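Local structure of monalysin (4MKO) at residues K11-I16 against Q184-I189; L21-P26 against S192-T197; I41-Q46 against H149-A154; R85-S90 against N160-S165; D102-G107 against L145-N150. The protein forms beta-barrel pores in host membranes, lysing cells and contributing to intestinal damage and death in Drosophila infected with Pseudomonas entomophila. One frame throughout, in Å; residues are numbered along the deposited sequence.

Interaction 1 of 5, residues K11-I16 against Q184-I189; sequences KGDFAI and QRKRVI. With ACT (acetate ion), chain J.
Q184 NE2 donates to D13 OD1 over 2.9 Å, joining the beginning of helix 12-20 to strand 173-191 of the large curved sheet in this aerolysin-like fold. The N-H...O angle is 150°. D13 OD1 lies in the plane of the Q184 amide, whereas the amide reaches the aspartate from above its carboxylate plane, and the two flat groups are turned 49° against each other. A water knits the group together: it donates to D13 OD1 at 2.8 Å and to Q184 OE1 at 2.9 Å, and accepts from K186 NZ at 2.8 Å. Glutamine suits this place because one amide offers both a donor and an acceptor; its CG lies anti to the backbone N (chi1 -170°) and the chain runs out straight from there. S111, in a nearby loop, accepts from Q184 NE2 and gives its backbone N-H to D13 OD2, so both carboxylate oxygens are held. K186 is modelled in two conformers; in the one described its ammonium makes the water bond and a salt bridge with D17, further along the same helix, and stands 4.5 Å from D13 OD1, too far for a second one. Apolar packing adds little. In that conformer K186 NZ also donates over 2.8 Å to O of an acetate, probably from the crystallisation liquor.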
# COMPACT_ATOMS: atom_id res chain seq x y z
N LYS A 11 -9.48 -7.62 -7.39
CA LYS A 11 -10.51 -6.87 -6.67
C LYS A 11 -10.87 -7.62 -5.38
O LYS A 11 -11.47 -8.69 -5.44
CB LYS A 11 -11.74 -6.68 -7.57
CG LYS A 11 -12.88 -5.90 -6.92
CD LYS A 11 -14.00 -5.70 -7.94
CE LYS A 11 -15.17 -4.94 -7.38
NZ LYS A 11 -16.26 -4.80 -8.39
N GLY A 12 -10.50 -7.05 -4.24
CA GLY A 12 -10.83 -7.57 -2.92
C GLY A 12 -9.88 -8.63 -2.40
O GLY A 12 -9.07 -9.18 -3.15
N ASP A 13 -9.99 -8.92 -1.10
CA ASP A 13 -9.14 -9.87 -0.39
C ASP A 13 -9.23 -11.29 -0.93
O ASP A 13 -8.21 -11.98 -0.93
CB ASP A 13 -9.41 -9.85 1.12
CG ASP A 13 -8.76 -8.71 1.90
OD1 ASP A 13 -7.77 -8.13 1.40
OD2 ASP A 13 -9.22 -8.43 3.03
N PHE A 14 -10.43 -11.75 -1.36
CA PHE A 14 -10.51 -13.13 -1.91
C PHE A 14 -9.63 -13.23 -3.16
O PHE A 14 -8.88 -14.20 -3.28
CB PHE A 14 -11.95 -13.56 -2.21
CG PHE A 14 -12.70 -13.96 -0.95
CD1 PHE A 14 -12.43 -15.16 -0.31
CD2 PHE A 14 -13.71 -13.15 -0.45
CE1 PHE A 14 -13.12 -15.51 0.86
CE2 PHE A 14 -14.40 -13.51 0.71
CZ PHE A 14 -14.11 -14.70 1.34
N ALA A 15 -9.67 -12.20 -4.04
CA ALA A 15 -8.84 -12.16 -5.26
C ALA A 15 -7.34 -12.03 -4.97
O ALA A 15 -6.55 -12.74 -5.59
CB ALA A 15 -9.32 -11.07 -6.22
N ILE A 16 -6.94 -11.19 -3.99
CA ILE A 16 -5.53 -11.07 -3.59
C ILE A 16 -5.03 -12.41 -3.02
O ILE A 16 -3.90 -12.82 -3.30
CB ILE A 16 -5.26 -9.87 -2.64
CG1 ILE A 16 -5.61 -8.54 -3.35
CG2 ILE A 16 -3.81 -9.87 -2.07
CD1 ILE A 16 -5.89 -7.34 -2.43
N GLN A 184 -1.15 -4.93 5.91
CA GLN A 184 -2.28 -5.83 6.19
C GLN A 184 -1.72 -6.91 7.13
O GLN A 184 -0.53 -7.22 7.06
CB GLN A 184 -2.77 -6.50 4.89
CG GLN A 184 -4.08 -7.26 5.04
CD GLN A 184 -4.57 -7.78 3.72
OE1 GLN A 184 -3.82 -8.35 2.92
NE2 GLN A 184 -5.86 -7.64 3.49
N ARG A 185 -2.57 -7.49 7.98
CA ARG A 185 -2.18 -8.57 8.91
C ARG A 185 -2.09 -9.89 8.12
O ARG A 185 -2.86 -10.84 8.35
CB ARG A 185 -3.17 -8.66 10.08
CG ARG A 185 -2.59 -9.50 11.23
CD ARG A 185 -3.30 -9.30 12.55
NE ARG A 185 -4.72 -9.58 12.49
CZ ARG A 185 -5.28 -10.75 12.77
NH1 ARG A 185 -4.52 -11.78 13.12
NH2 ARG A 185 -6.60 -10.90 12.70
N LYS A 186 -1.14 -9.93 7.17
CA LYS A 186 -0.91 -11.06 6.28
C LYS A 186 0.57 -11.13 5.94
O LYS A 186 1.19 -10.12 5.58
CB LYS A 186 -1.75 -10.84 5.01
CG LYS A 186 -1.96 -12.06 4.16
CD LYS A 186 -3.05 -11.83 3.13
CE LYS A 186 -4.45 -11.84 3.71
NZ LYS A 186 -5.48 -11.76 2.65
N ARG A 187 1.14 -12.32 6.09
CA ARG A 187 2.54 -12.55 5.79
C ARG A 187 2.68 -13.85 4.99
O ARG A 187 1.90 -14.78 5.19
CB ARG A 187 3.40 -12.56 7.07
CG ARG A 187 3.17 -13.78 7.99
CD ARG A 187 4.11 -14.93 7.69
NE ARG A 187 3.80 -16.10 8.51
CZ ARG A 187 2.92 -17.06 8.20
NH1 ARG A 187 2.21 -16.98 7.08
NH2 ARG A 187 2.73 -18.08 9.02
N VAL A 188 3.70 -13.90 4.14
CA VAL A 188 3.98 -15.03 3.27
C VAL A 188 5.35 -15.56 3.62
O VAL A 188 6.27 -14.77 3.81
CB VAL A 188 3.93 -14.56 1.78
CG1 VAL A 188 4.28 -15.69 0.81
CG2 VAL A 188 2.57 -13.95 1.43
N ILE A 189 5.51 -16.89 3.64
CA ILE A 189 6.81 -17.55 3.84
C ILE A 189 7.02 -18.44 2.63
O ILE A 189 6.17 -19.27 2.33
CB ILE A 189 6.93 -18.34 5.18
CG1 ILE A 189 6.60 -17.46 6.41
CG2 ILE A 189 8.36 -18.91 5.30
CD1 ILE A 189 6.55 -18.24 7.74
C ACT J . -8.72 -11.44 4.79
O ACT J . -7.94 -11.36 3.82
OXT ACT J . -9.65 -10.63 5.04
CH3 ACT J . -8.53 -12.64 5.73
O HOH W 1 -5.43 -9.58 0.88

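Interaction 2 of 5, residues L21-P26 against S192-T197; sequences LDYSSP and SSNAVT
P26 and N194 bring together two irregular loops of the aerolysin-like fold, the one that leaves helix 12-20 and the one that leaves strand 173-191. The proline ring lies against the backbone of its partner, with P26 CB 3.5 Å from N194 O. A rigid, compact ring suits this place: it offers apolar carbon to the second loop. V196 extends the patch, its two methyl groups facing the ring; P26 CB is 3.8 Å from V196 CG2, and P26 CG is 3.9 Å from V196 CG1. The two side chains cross at about a right angle.

N194 works differently. Its CG is anti to the backbone N (chi1 -158°), which carries the carboxamide across to Y23, where ND2 lies at the edge of the aromatic ring, near its plane. The other end of the amide would face Y23 O as acceptor against acceptor, and a water resolves this by donating to both, to Y23 O at 2.8 Å and to N194 OD1 at 2.7 Å. Behind the second loop, A195 packs on V139 and Y141 of strand 136-151. The first loop is shaped by an Asx turn at D22, whose OD2 also forms a salt bridge with K27. In that turn D22 OD1 accepts from S24 N above the carboxylate plane and from S24 OG on the syn side, the latter over 2.6 Å.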
# COMPACT_ATOMS: atom_id res chain seq x y z
N LEU A 21 -2.00 -17.45 -3.22
CA LEU A 21 -2.11 -18.90 -2.97
C LEU A 21 -1.80 -19.72 -4.21
O LEU A 21 -1.83 -20.96 -4.16
CB LEU A 21 -3.46 -19.28 -2.39
CG LEU A 21 -3.74 -18.77 -0.96
CD1 LEU A 21 -5.18 -18.97 -0.61
CD2 LEU A 21 -2.83 -19.43 0.06
N ASP A 22 -1.47 -19.02 -5.31
CA ASP A 22 -1.05 -19.65 -6.55
C ASP A 22 0.48 -19.72 -6.49
O ASP A 22 1.17 -18.72 -6.74
CB ASP A 22 -1.55 -18.85 -7.76
CG ASP A 22 -0.93 -19.27 -9.09
OD1 ASP A 22 -0.43 -20.40 -9.17
OD2 ASP A 22 -0.94 -18.46 -10.02
N TYR A 23 0.99 -20.87 -6.06
CA TYR A 23 2.41 -21.09 -5.91
C TYR A 23 3.08 -21.62 -7.16
O TYR A 23 4.24 -22.02 -7.09
CB TYR A 23 2.72 -22.01 -4.71
CG TYR A 23 2.33 -21.43 -3.37
CD1 TYR A 23 3.07 -20.39 -2.79
CD2 TYR A 23 1.23 -21.92 -2.67
CE1 TYR A 23 2.70 -19.84 -1.57
CE2 TYR A 23 0.87 -21.39 -1.43
CZ TYR A 23 1.60 -20.34 -0.89
OH TYR A 23 1.27 -19.83 0.34
N SER A 24 2.37 -21.61 -8.31
CA SER A 24 2.94 -22.08 -9.59
C SER A 24 4.13 -21.23 -10.07
O SER A 24 5.00 -21.76 -10.76
CB SER A 24 1.86 -22.21 -10.67
OG SER A 24 1.32 -20.96 -11.06
N SER A 25 4.18 -19.93 -9.67
CA SER A 25 5.27 -19.03 -10.02
C SER A 25 5.47 -17.99 -8.89
O SER A 25 4.51 -17.72 -8.17
CB SER A 25 5.01 -18.34 -11.36
OG SER A 25 3.86 -17.50 -11.31
N PRO A 26 6.69 -17.40 -8.70
CA PRO A 26 6.87 -16.41 -7.62
C PRO A 26 6.00 -15.17 -7.83
O PRO A 26 5.82 -14.73 -8.97
CB PRO A 26 8.36 -16.04 -7.72
CG PRO A 26 9.00 -17.18 -8.43
CD PRO A 26 7.97 -17.60 -9.44
N SER A 192 13.62 -20.18 -0.52
CA SER A 192 14.51 -19.31 -1.31
C SER A 192 14.44 -19.62 -2.81
O SER A 192 14.66 -18.72 -3.62
CB SER A 192 15.95 -19.40 -0.80
OG SER A 192 16.44 -20.73 -0.89
N SER A 193 14.10 -20.88 -3.17
CA SER A 193 13.95 -21.35 -4.55
C SER A 193 12.68 -20.78 -5.23
O SER A 193 12.68 -20.63 -6.45
CB SER A 193 13.92 -22.88 -4.60
OG SER A 193 12.84 -23.40 -3.85
N ASN A 194 11.61 -20.49 -4.44
CA ASN A 194 10.35 -19.92 -4.95
C ASN A 194 10.30 -18.40 -4.69
O ASN A 194 9.24 -17.76 -4.80
CB ASN A 194 9.13 -20.63 -4.34
CG ASN A 194 7.87 -20.48 -5.17
OD1 ASN A 194 7.72 -21.06 -6.25
ND2 ASN A 194 6.95 -19.64 -4.71
N ALA A 195 11.46 -17.81 -4.37
CA ALA A 195 11.54 -16.39 -4.08
C ALA A 195 12.27 -15.60 -5.15
O ALA A 195 13.24 -16.08 -5.74
CB ALA A 195 12.21 -16.17 -2.73
N VAL A 196 11.80 -14.38 -5.38
CA VAL A 196 12.42 -13.40 -6.28
C VAL A 196 12.66 -12.14 -5.44
O VAL A 196 12.10 -12.03 -4.34
CB VAL A 196 11.61 -13.12 -7.57
CG1 VAL A 196 11.69 -14.29 -8.54
CG2 VAL A 196 10.15 -12.75 -7.26
N THR A 197 13.47 -11.20 -5.95
CA THR A 197 13.72 -9.96 -5.22
C THR A 197 12.41 -9.17 -5.08
O THR A 197 11.74 -8.92 -6.09
CB THR A 197 14.88 -9.17 -5.84
OG1 THR A 197 16.01 -10.05 -5.90
CG2 THR A 197 15.25 -7.93 -5.01
O HOH W 2 6.39 -23.39 -5.86

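Interaction 3 of 5, residues I41-Q46 against H149-A154; sequences IYIGKQ and HNATSA
I41 and I43 push their outermost methyl groups across the inside of the curled sheet, from strand 29-43 toward strand 136-151; both of these strands pair with strand 46-67. Two touches are tight. I41 CD1 comes within 3.5 Å of H149 ND1, the two side chains crossing at about a right angle, and I43 CD1 lies 3.5 Å from A151 CB. In both isoleucines CG1 is anti to the carbonyl carbon (chi1 -61° in I41, -52° in I43), and an extended chi2 sends CD1 farther out. The small methyl of A151 suits the longer side chain that meets it.

Beyond them the chains part into turns. A type II' turn from I43 to Q46 is closed by I43 N to Q46 O at 3.0 Å, with G44 taking the positive phi and K45 exposed to solvent. On the other segment a type II turn runs from A151 to A154.

Both nitrogens of H149 are hydrogen-bonded elsewhere, ND1 to T52 and NE2 to S180, and its ring stacks on Y178. I41 therefore meets a ring whose polar atoms are already satisfied, and I43 a methyl; no hydrogen bond crosses between the segments, and both contacts are van der Waals.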
# COMPACT_ATOMS: atom_id res chain seq x y z
N ILE A 41 -7.38 14.64 4.86
CA ILE A 41 -6.05 14.11 5.14
C ILE A 41 -5.25 15.34 5.53
O ILE A 41 -5.33 16.38 4.85
CB ILE A 41 -5.39 13.29 4.00
CG1 ILE A 41 -6.24 12.03 3.65
CG2 ILE A 41 -3.95 12.91 4.38
CD1 ILE A 41 -5.50 10.93 2.76
N TYR A 42 -4.53 15.24 6.65
CA TYR A 42 -3.71 16.32 7.16
C TYR A 42 -2.33 16.22 6.52
O TYR A 42 -1.63 15.24 6.70
CB TYR A 42 -3.61 16.25 8.70
CG TYR A 42 -2.93 17.46 9.32
CD1 TYR A 42 -1.54 17.56 9.37
CD2 TYR A 42 -3.68 18.50 9.88
CE1 TYR A 42 -0.92 18.68 9.93
CE2 TYR A 42 -3.06 19.61 10.45
CZ TYR A 42 -1.68 19.70 10.46
OH TYR A 42 -1.07 20.79 11.02
N ILE A 43 -1.93 17.28 5.80
CA ILE A 43 -0.62 17.34 5.15
C ILE A 43 -0.06 18.74 5.42
O ILE A 43 -0.68 19.73 5.03
CB ILE A 43 -0.68 17.08 3.60
CG1 ILE A 43 -1.42 15.77 3.25
CG2 ILE A 43 0.75 17.07 3.00
CD1 ILE A 43 -1.83 15.66 1.76
N GLY A 44 1.11 18.77 6.02
CA GLY A 44 1.86 19.99 6.29
C GLY A 44 1.35 20.79 7.47
O GLY A 44 1.79 20.57 8.60
N LYS A 45 0.42 21.71 7.20
CA LYS A 45 -0.12 22.59 8.24
C LYS A 45 -1.64 22.52 8.40
O LYS A 45 -2.17 23.21 9.28
CB LYS A 45 0.32 24.06 7.96
CG LYS A 45 1.83 24.29 8.09
CD LYS A 45 2.20 25.75 7.87
CE LYS A 45 3.09 25.94 6.66
NZ LYS A 45 3.45 27.36 6.46
N GLN A 46 -2.35 21.72 7.57
CA GLN A 46 -3.82 21.64 7.62
C GLN A 46 -4.41 20.38 6.98
O GLN A 46 -3.71 19.64 6.29
CB GLN A 46 -4.44 22.88 6.93
CG GLN A 46 -4.21 22.89 5.41
CD GLN A 46 -4.98 23.95 4.68
OE1 GLN A 46 -4.55 25.10 4.61
NE2 GLN A 46 -6.09 23.57 4.07
N HIS A 149 -3.69 9.17 -3.91
CA HIS A 149 -4.44 10.25 -3.33
C HIS A 149 -4.35 11.51 -4.18
O HIS A 149 -3.30 11.78 -4.76
CB HIS A 149 -3.82 10.61 -1.96
CG HIS A 149 -3.67 9.48 -0.99
ND1 HIS A 149 -4.68 9.14 -0.12
CD2 HIS A 149 -2.64 8.62 -0.82
CE1 HIS A 149 -4.22 8.12 0.59
NE2 HIS A 149 -3.01 7.77 0.20
N ASN A 150 -5.42 12.29 -4.19
CA ASN A 150 -5.44 13.63 -4.76
C ASN A 150 -5.90 14.53 -3.62
O ASN A 150 -7.10 14.57 -3.32
CB ASN A 150 -6.36 13.81 -5.98
CG ASN A 150 -6.51 15.29 -6.34
OD1 ASN A 150 -5.88 16.17 -5.72
ND2 ASN A 150 -7.34 15.63 -7.31
N ALA A 151 -4.95 15.19 -2.95
CA ALA A 151 -5.23 16.14 -1.87
C ALA A 151 -5.48 17.46 -2.59
O ALA A 151 -4.54 18.12 -3.07
CB ALA A 151 -4.03 16.23 -0.92
N THR A 152 -6.77 17.77 -2.78
CA THR A 152 -7.20 18.95 -3.55
C THR A 152 -6.68 20.25 -2.89
O THR A 152 -6.63 20.36 -1.66
CB THR A 152 -8.71 18.94 -3.85
OG1 THR A 152 -9.46 19.24 -2.68
CG2 THR A 152 -9.18 17.61 -4.47
N SER A 153 -6.20 21.18 -3.73
CA SER A 153 -5.63 22.49 -3.33
C SER A 153 -4.30 22.40 -2.54
O SER A 153 -3.71 23.45 -2.29
CB SER A 153 -6.64 23.33 -2.54
OG SER A 153 -7.87 23.43 -3.23
N ALA A 154 -3.78 21.19 -2.21
CA ALA A 154 -2.58 21.06 -1.39
C ALA A 154 -1.24 21.30 -2.09
O ALA A 154 -0.21 21.37 -1.44
CB ALA A 154 -2.57 19.67 -0.73

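Interaction 4 of 5, residues R85-S90 against N160-S165; sequences RSFETS and NAFAYS
F87 and F162 approach slantwise, with F87 CZ 4.2 Å from F162 CE1. The tip of F87 arrives at the edge of the F162 ring, near its plane. F87 has CG anti to the backbone N (chi1 173°), which carries its ring off helix 85-90, in the region inferred to form the pore, toward the interior, while F162 has CG anti to its carbonyl carbon and reaches in from the loop. Phenylalanine suits this buried junction because a wholly apolar ring can pack against several aromatic neighbours at once.

Nearer the surface the residues are small. S90 CB meets A163 CB at 4.0 Å, and beside them a water donates to S90 OG at 2.9 Å and accepts from A163 N at 3.0 Å. S90 OG in turn donates to F87 O over 2.8 Å, so the serine hydroxyl bonds back to its own helix while accepting from the water.

Around this core Y95 of strand 95-96 stands edge-to-face with F87, and Y178 of strand 173-191 stacks on F162. W201, at the start of helix 201-211, bonds to S90 OG and touches F87, placing the contact between that helix and the large sheet.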
# COMPACT_ATOMS: atom_id res chain seq x y z
N ARG A 85 6.91 1.32 7.40
CA ARG A 85 8.12 1.99 7.83
C ARG A 85 8.69 2.82 6.67
O ARG A 85 9.09 3.96 6.88
CB ARG A 85 9.17 0.98 8.33
CG ARG A 85 10.34 1.63 9.08
CD ARG A 85 9.95 2.13 10.47
NE ARG A 85 9.71 1.04 11.43
CZ ARG A 85 9.11 1.20 12.61
NH1 ARG A 85 8.65 2.39 12.98
NH2 ARG A 85 8.95 0.16 13.42
N SER A 86 8.69 2.26 5.44
CA SER A 86 9.19 2.98 4.27
C SER A 86 8.39 4.24 3.99
O SER A 86 9.00 5.28 3.71
CB SER A 86 9.22 2.09 3.03
OG SER A 86 10.10 1.00 3.23
N PHE A 87 7.03 4.18 4.08
CA PHE A 87 6.23 5.38 3.86
C PHE A 87 6.60 6.45 4.88
O PHE A 87 6.85 7.60 4.49
CB PHE A 87 4.72 5.11 3.89
CG PHE A 87 3.90 6.37 3.81
CD1 PHE A 87 3.73 7.04 2.61
CD2 PHE A 87 3.34 6.94 4.96
CE1 PHE A 87 2.99 8.22 2.53
CE2 PHE A 87 2.58 8.11 4.89
CZ PHE A 87 2.41 8.75 3.68
N GLU A 88 6.63 6.07 6.17
CA GLU A 88 6.96 6.98 7.28
C GLU A 88 8.30 7.68 7.12
O GLU A 88 8.38 8.89 7.31
CB GLU A 88 6.90 6.25 8.63
CG GLU A 88 5.49 6.19 9.16
CD GLU A 88 5.34 6.33 10.66
OE1 GLU A 88 6.27 5.96 11.41
OE2 GLU A 88 4.27 6.81 11.08
N THR A 89 9.34 6.93 6.72
CA THR A 89 10.68 7.48 6.53
C THR A 89 10.75 8.41 5.30
O THR A 89 11.52 9.37 5.32
CB THR A 89 11.74 6.38 6.49
OG1 THR A 89 11.45 5.49 5.42
CG2 THR A 89 11.80 5.57 7.77
N SER A 90 9.93 8.15 4.27
CA SER A 90 9.90 8.90 3.01
C SER A 90 9.18 10.26 3.07
O SER A 90 9.57 11.15 2.31
CB SER A 90 9.32 8.05 1.88
OG SER A 90 7.90 7.95 1.92
N ASN A 160 6.69 19.59 -1.91
CA ASN A 160 7.85 18.83 -1.42
C ASN A 160 7.54 17.94 -0.20
O ASN A 160 8.47 17.41 0.43
CB ASN A 160 9.01 19.76 -1.13
CG ASN A 160 9.57 20.38 -2.38
OD1 ASN A 160 10.11 19.70 -3.25
ND2 ASN A 160 9.37 21.68 -2.53
N ALA A 161 6.25 17.76 0.12
CA ALA A 161 5.81 16.94 1.25
C ALA A 161 6.20 15.46 1.09
O ALA A 161 6.53 14.82 2.09
CB ALA A 161 4.30 17.06 1.42
N PHE A 162 6.17 14.92 -0.16
CA PHE A 162 6.42 13.50 -0.40
C PHE A 162 7.66 13.22 -1.26
O PHE A 162 8.10 14.08 -2.03
CB PHE A 162 5.15 12.85 -1.01
CG PHE A 162 3.91 13.05 -0.16
CD1 PHE A 162 3.65 12.23 0.94
CD2 PHE A 162 3.04 14.11 -0.41
CE1 PHE A 162 2.52 12.44 1.74
CE2 PHE A 162 1.91 14.31 0.39
CZ PHE A 162 1.66 13.49 1.47
N ALA A 163 8.21 11.99 -1.13
CA ALA A 163 9.38 11.54 -1.89
C ALA A 163 9.07 11.57 -3.41
O ALA A 163 9.94 11.94 -4.21
CB ALA A 163 9.76 10.12 -1.47
N TYR A 164 7.83 11.23 -3.78
CA TYR A 164 7.33 11.21 -5.16
C TYR A 164 5.93 11.81 -5.16
O TYR A 164 5.07 11.39 -4.39
CB TYR A 164 7.27 9.76 -5.70
CG TYR A 164 8.63 9.13 -5.88
CD1 TYR A 164 9.34 9.30 -7.06
CD2 TYR A 164 9.20 8.36 -4.87
CE1 TYR A 164 10.60 8.71 -7.24
CE2 TYR A 164 10.46 7.78 -5.04
CZ TYR A 164 11.16 7.96 -6.22
OH TYR A 164 12.42 7.42 -6.38
N SER A 165 5.71 12.78 -6.04
CA SER A 165 4.40 13.40 -6.15
C SER A 165 4.27 14.11 -7.49
O SER A 165 5.26 14.29 -8.22
CB SER A 165 4.18 14.40 -5.01
OG SER A 165 5.08 15.49 -5.08
O HOH W 3 6.66 10.28 0.77

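Interaction 5 of 5, residues D102-G107 against L145-N150; sequences DIVNVG and LVYAHN
Y147 OH donates to N105 OD1 over only 2.6 Å, linking strand 136-151 of the large sheet to helix 103-107, a short helix packed on the sheet in this aerolysin-like fold. The hydroxyl approaches in the carbonyl plane and on a lone pair, with a C=O...O angle of 107°. Seen from the tyrosine, N105 OD1 lies at the ring edge and in its plane; the two side chains cross at about a right angle, with the amide and ring planes 57° apart. The CG of Y147 lies anti to its carbonyl carbon (chi1 -58°), which sends the ring from the strand to N105. A tyrosine suits a buried strand position facing a helix, because its ring packs in the interior and still carries a polar hydroxyl to the helix. V104 adds an apolar touch, one methyl of the branched side chain, CG1, projecting from the helix to 4.0 Å from Y147 CE2.

The next shell fixes the asparagine. N105 ND2 donates to D102 OD1 over 2.9 Å, so both ends of the amide are engaged and its flip is probably settled. D102 OD1 also receives W120 NE1, and the W120 ring meets that of Y147. I182 and P54, from the two strands flanking 136-151, touch the tyrosine as well, and a mercury ion lies about 4 Å from its side chain. Helix 103-107 falls in the part of the chain inferred to form the pore. Here the carbonyl oxygen D102 O accepts twice, from N105 N at 2.8 Å and from V106 N at 3.2 Å.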
# COMPACT_ATOMS: atom_id res chain seq x y z
N ASP A 102 -10.97 4.31 6.53
CA ASP A 102 -11.07 2.87 6.30
C ASP A 102 -12.30 2.44 5.51
O ASP A 102 -12.30 1.34 4.97
CB ASP A 102 -10.93 2.06 7.60
CG ASP A 102 -10.39 0.67 7.32
OD1 ASP A 102 -9.34 0.56 6.66
OD2 ASP A 102 -11.02 -0.31 7.76
N ILE A 103 -13.31 3.33 5.31
CA ILE A 103 -14.44 3.02 4.42
C ILE A 103 -13.91 2.68 3.00
O ILE A 103 -14.60 1.99 2.25
CB ILE A 103 -15.53 4.13 4.35
CG1 ILE A 103 -14.99 5.44 3.72
CG2 ILE A 103 -16.18 4.36 5.72
CD1 ILE A 103 -16.06 6.30 3.09
N VAL A 104 -12.70 3.17 2.64
CA VAL A 104 -12.10 2.87 1.33
C VAL A 104 -11.83 1.36 1.22
O VAL A 104 -12.04 0.78 0.16
CB VAL A 104 -10.85 3.74 0.98
CG1 VAL A 104 -9.63 3.37 1.83
CG2 VAL A 104 -10.52 3.67 -0.52
N ASN A 105 -11.42 0.74 2.33
CA ASN A 105 -11.12 -0.69 2.41
C ASN A 105 -12.38 -1.51 2.42
O ASN A 105 -12.54 -2.42 1.59
CB ASN A 105 -10.18 -0.98 3.58
CG ASN A 105 -8.75 -0.64 3.25
OD1 ASN A 105 -8.34 -0.70 2.07
ND2 ASN A 105 -7.95 -0.30 4.26
N VAL A 106 -13.34 -1.11 3.25
CA VAL A 106 -14.63 -1.79 3.31
C VAL A 106 -15.32 -1.82 1.93
O VAL A 106 -15.71 -2.89 1.48
CB VAL A 106 -15.53 -1.24 4.44
CG1 VAL A 106 -16.90 -1.91 4.43
CG2 VAL A 106 -14.84 -1.40 5.80
N GLY A 107 -15.36 -0.67 1.25
CA GLY A 107 -15.99 -0.55 -0.06
C GLY A 107 -15.25 -1.31 -1.15
O GLY A 107 -15.85 -1.67 -2.15
N LEU A 145 -0.49 -2.56 1.42
CA LEU A 145 -1.61 -1.98 0.68
C LEU A 145 -1.22 -0.57 0.29
O LEU A 145 -0.87 0.23 1.15
CB LEU A 145 -2.93 -2.00 1.49
CG LEU A 145 -3.37 -3.38 1.99
CD1 LEU A 145 -4.51 -3.27 3.02
CD2 LEU A 145 -3.75 -4.32 0.81
N VAL A 146 -1.26 -0.29 -1.01
CA VAL A 146 -0.86 1.01 -1.58
C VAL A 146 -2.07 1.78 -2.09
O VAL A 146 -2.89 1.24 -2.84
CB VAL A 146 0.21 0.85 -2.70
CG1 VAL A 146 0.69 2.21 -3.20
CG2 VAL A 146 1.40 0.01 -2.20
N TYR A 147 -2.12 3.08 -1.72
CA TYR A 147 -3.22 3.98 -2.08
C TYR A 147 -2.72 5.18 -2.87
O TYR A 147 -1.61 5.66 -2.62
CB TYR A 147 -3.94 4.47 -0.79
CG TYR A 147 -4.46 3.31 0.03
CD1 TYR A 147 -3.63 2.62 0.90
CD2 TYR A 147 -5.75 2.81 -0.18
CE1 TYR A 147 -4.07 1.49 1.59
CE2 TYR A 147 -6.21 1.69 0.52
CZ TYR A 147 -5.35 1.03 1.39
OH TYR A 147 -5.78 -0.07 2.09
N ALA A 148 -3.55 5.65 -3.81
CA ALA A 148 -3.26 6.88 -4.56
C ALA A 148 -4.19 7.94 -3.99
O ALA A 148 -5.34 7.65 -3.61
CB ALA A 148 -3.53 6.69 -6.05
N HIS A 149 -3.69 9.17 -3.91
CA HIS A 149 -4.44 10.25 -3.33
C HIS A 149 -4.35 11.51 -4.18
O HIS A 149 -3.30 11.78 -4.76
CB HIS A 149 -3.82 10.61 -1.96
CG HIS A 149 -3.67 9.48 -0.99
ND1 HIS A 149 -4.68 9.14 -0.12
CD2 HIS A 149 -2.64 8.62 -0.82
CE1 HIS A 149 -4.22 8.12 0.59
NE2 HIS A 149 -3.01 7.77 0.20
N ASN A 150 -5.42 12.29 -4.19
CA ASN A 150 -5.44 13.63 -4.76
C ASN A 150 -5.90 14.53 -3.62
O ASN A 150 -7.10 14.57 -3.32
CB ASN A 150 -6.36 13.81 -5.98
CG ASN A 150 -6.51 15.29 -6.34
OD1 ASN A 150 -5.88 16.17 -5.72
ND2 ASN A 150 -7.34 15.63 -7.31

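From the N terminus, helix 12-20 opens interaction 1 and the loop after it opens interaction 2; both close late, on strand 173-191 and the loop that follows, and they cross. Interactions 3, 4 and 5 all nest inside these two long loops. Interaction 3 starts at the end of strand 29-43 and crosses interaction 4, which starts on helix 85-90; the two touch through I43 against A161 and F162. Interaction 5 is nested inside interaction 4 and ends, like interaction 3, on strand 136-151, sharing H149 and N150. It also touches interaction 1, through L145 and Q184. Interactions 1 and 5 join helices to the large sheet, 3 two of its strands, 4 helix to loop, 2 two loops.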